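Local coordinates for thymidylate synthase 1 (Bacillus subtilis, PDB 1B02), which catalyses the reductive methylation of dUMP to dTMP, with 5,10-methylenetetrahydrofolate as methyl donor and reductant, supplying an essential precursor for DNA synthesis, at residues N183-G188 against G219-Y224. Sequence-based numbering, arbitrary orientation.
Sequences NDMALG and GDCHVY. With UFP (5-fluoro-2'-deoxyuridine-5'-monophosphate), chain B; C2F (5-methyl-5,6,7,8-tetrahydrofolic acid), chain C.
With chi1 at 55°, His-222 lodges its CG between its own backbone N and carbonyl carbon, which folds the ring back over Asn-183; the carbonyl O of Asn-183 lies over the ring centre, 3.3 Å above the plane. The turned ring offers its edge to the nucleotide: His-222 NE2 and UFP O3' are hydrogen-bonded at 2.6 Å, while His-222 ND1 donates to Asp-220 OD1 (3.1 Å), a second-shell carboxylate which, with the NE2 bond, helps fix the ring's rotation. Tyr-224 OH bonds the same O3' at 2.8 Å, so two side chains of one strand grip the sugar hydroxyl. An alanine in place of His-222 would probably leave O3' to Tyr-224 alone in this gripping pair and Asp-220 OD1 without its imidazole mate. Asp-184 serves both ligands: its backbone N donates to UFP O2 (2.7 Å, 168°), and its OD2 accepts from C2F N3 at 2.8 Å. Its OD1, approached from above the carboxylate plane, takes the N-H of Leu-187 in an Asx motif, and a water links OD1 to Tyr-224 N. Underneath, the strands pair in parallel, Asn-183 N giving to Asp-220 O and Met-185 N to His-222 O (3.2 Å), with a weak bond from His-222 N to Asn-183 O. The bent Met-185 chain sets SD 3.6 Å from Cys-221 SG. The contact joins the C-terminal ends of two parallel strands in the beta-alpha-beta unit strand 173-184, helix 188-207, strand 210-224 and lines adjoining nucleotide and folate pockets; helix 3-18 covers Met-185 and Cys-221, and strand 40-50 flanks 219-224 on the other edge.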
# COMPACT_ATOMS: atom_id res chain seq x y z
N ASN A 183 -4.68 0.22 -9.37
CA ASN A 183 -3.38 -0.34 -9.02
C ASN A 183 -2.41 -0.50 -10.18
O ASN A 183 -2.69 -1.22 -11.14
CB ASN A 183 -3.56 -1.70 -8.33
CG ASN A 183 -2.78 -1.80 -7.02
OD1 ASN A 183 -2.46 -2.90 -6.57
ND2 ASN A 183 -2.49 -0.66 -6.41
N ASP A 184 -1.27 0.18 -10.08
CA ASP A 184 -0.20 0.10 -11.08
C ASP A 184 0.59 -1.14 -10.66
O ASP A 184 1.43 -1.08 -9.77
CB ASP A 184 0.67 1.36 -11.00
CG ASP A 184 1.94 1.28 -11.84
OD1 ASP A 184 2.28 0.19 -12.36
OD2 ASP A 184 2.61 2.33 -11.99
N MET A 185 0.29 -2.26 -11.31
CA MET A 185 0.92 -3.54 -10.99
C MET A 185 2.44 -3.58 -10.97
O MET A 185 3.03 -4.33 -10.19
CB MET A 185 0.38 -4.62 -11.93
CG MET A 185 -1.08 -4.98 -11.68
SD MET A 185 -1.48 -5.20 -9.92
CE MET A 185 -0.90 -6.87 -9.68
N ALA A 186 3.08 -2.79 -11.82
CA ALA A 186 4.54 -2.79 -11.87
C ALA A 186 5.17 -1.99 -10.74
O ALA A 186 6.07 -2.48 -10.06
CB ALA A 186 5.01 -2.25 -13.22
N LEU A 187 4.68 -0.78 -10.52
CA LEU A 187 5.24 0.08 -9.48
C LEU A 187 4.53 0.03 -8.12
O LEU A 187 5.08 -0.49 -7.15
CB LEU A 187 5.27 1.53 -9.98
CG LEU A 187 6.58 2.11 -10.51
CD1 LEU A 187 7.61 1.01 -10.75
CD2 LEU A 187 6.30 2.86 -11.80
N GLY A 188 3.32 0.58 -8.07
CA GLY A 188 2.58 0.62 -6.82
C GLY A 188 2.23 -0.68 -6.10
O GLY A 188 2.45 -0.78 -4.89
N GLY A 219 -9.55 -2.78 -7.66
CA GLY A 219 -10.63 -2.42 -8.56
C GLY A 219 -10.10 -2.46 -9.99
O GLY A 219 -10.25 -3.46 -10.69
N ASP A 220 -9.49 -1.36 -10.42
CA ASP A 220 -8.91 -1.30 -11.76
C ASP A 220 -7.47 -1.82 -11.70
O ASP A 220 -6.56 -1.11 -11.27
CB ASP A 220 -8.92 0.14 -12.29
CG ASP A 220 -8.72 0.20 -13.79
OD1 ASP A 220 -7.62 -0.17 -14.26
OD2 ASP A 220 -9.66 0.62 -14.51
N CYS A 221 -7.28 -3.07 -12.11
CA CYS A 221 -5.98 -3.73 -12.10
C CYS A 221 -5.33 -3.62 -13.48
O CYS A 221 -5.68 -4.35 -14.40
CB CYS A 221 -6.18 -5.20 -11.72
SG CYS A 221 -4.69 -6.09 -11.28
N HIS A 222 -4.36 -2.71 -13.60
CA HIS A 222 -3.71 -2.47 -14.88
C HIS A 222 -2.19 -2.59 -14.93
O HIS A 222 -1.52 -2.71 -13.90
CB HIS A 222 -4.10 -1.08 -15.37
CG HIS A 222 -3.80 0.00 -14.38
ND1 HIS A 222 -4.72 0.44 -13.46
CD2 HIS A 222 -2.67 0.73 -14.17
CE1 HIS A 222 -4.17 1.39 -12.72
NE2 HIS A 222 -2.93 1.58 -13.13
N VAL A 223 -1.67 -2.53 -16.15
CA VAL A 223 -0.24 -2.60 -16.43
C VAL A 223 0.04 -1.66 -17.60
O VAL A 223 -0.46 -1.88 -18.70
CB VAL A 223 0.17 -4.04 -16.82
CG1 VAL A 223 1.45 -4.00 -17.64
CG2 VAL A 223 0.37 -4.89 -15.58
N TYR A 224 0.83 -0.62 -17.36
CA TYR A 224 1.16 0.34 -18.41
C TYR A 224 1.95 -0.31 -19.54
O TYR A 224 2.84 -1.13 -19.31
CB TYR A 224 1.94 1.52 -17.81
CG TYR A 224 1.08 2.42 -16.95
CD1 TYR A 224 0.38 3.49 -17.51
CD2 TYR A 224 0.96 2.21 -15.57
CE1 TYR A 224 -0.42 4.33 -16.73
CE2 TYR A 224 0.17 3.04 -14.78
CZ TYR A 224 -0.52 4.10 -15.37
OH TYR A 224 -1.30 4.93 -14.59
N1 UFP B . -1.31 3.75 -7.72
C2 UFP B . -1.08 2.49 -7.11
N3 UFP B . -0.85 2.40 -5.70
C4 UFP B . -0.67 3.51 -4.79
C5 UFP B . -0.49 5.03 -5.39
C6 UFP B . -1.48 5.04 -6.75
O2 UFP B . -0.81 1.47 -7.74
O4 UFP B . -0.79 3.39 -3.56
F5 UFP B . -0.77 6.01 -4.55
C1' UFP B . -1.42 3.94 -9.21
C2' UFP B . -2.64 3.37 -9.91
C3' UFP B . -2.62 4.29 -11.13
C4' UFP B . -2.09 5.62 -10.68
O3' UFP B . -1.78 3.73 -12.12
O4' UFP B . -1.27 5.34 -9.56
C5' UFP B . -3.03 6.77 -10.25
O5' UFP B . -3.77 7.18 -11.45
P UFP B . -5.35 7.17 -11.41
O1P UFP B . -5.77 8.17 -10.41
O2P UFP B . -5.80 5.81 -11.26
O3P UFP B . -5.62 7.55 -12.93
N1 C2F C . 1.64 6.87 -10.30
C2 C2F C . 1.94 5.65 -10.97
NA2 C2F C . 1.82 5.52 -12.36
N3 C2F C . 2.14 4.47 -10.25
C4 C2F C . 2.15 4.46 -8.79
O4 C2F C . 2.23 3.44 -8.11
C4A C2F C . 1.74 5.77 -8.12
N5 C2F C . 1.78 5.96 -6.65
C6 C2F C . 2.05 7.23 -6.10
C7 C2F C . 1.26 8.30 -6.80
N8 C2F C . 1.20 8.14 -8.27
C8A C2F C . 1.43 6.90 -8.90
C9 C2F C . 3.56 7.60 -6.02
N10 C2F C . 4.24 6.35 -5.47
C11 C2F C . 1.12 5.02 -5.71
C12 C2F C . 7.61 4.45 -7.43
C13 C2F C . 6.99 5.61 -8.00
C14 C2F C . 5.86 6.21 -7.42
C15 C2F C . 5.24 5.62 -6.25
C16 C2F C . 5.77 4.37 -5.76
C17 C2F C . 6.94 3.83 -6.29
C C2F C . 8.95 3.90 -7.93
O C2F C . 9.56 4.58 -8.80
N C2F C . 9.35 2.63 -7.43
CA C2F C . 10.74 2.27 -7.78
CB C2F C . 11.59 2.52 -6.51
CG C2F C . 13.07 2.93 -6.30
CD C2F C . 13.16 3.87 -5.04
OE1 C2F C . 12.85 5.08 -5.26
OE2 C2F C . 13.77 3.40 -4.05
CT C2F C . 10.70 0.83 -8.27
O1 C2F C . 10.04 0.08 -7.51
O2 C2F C . 11.34 0.57 -9.30
O HOH W 1 2.24 -1.27 -14.72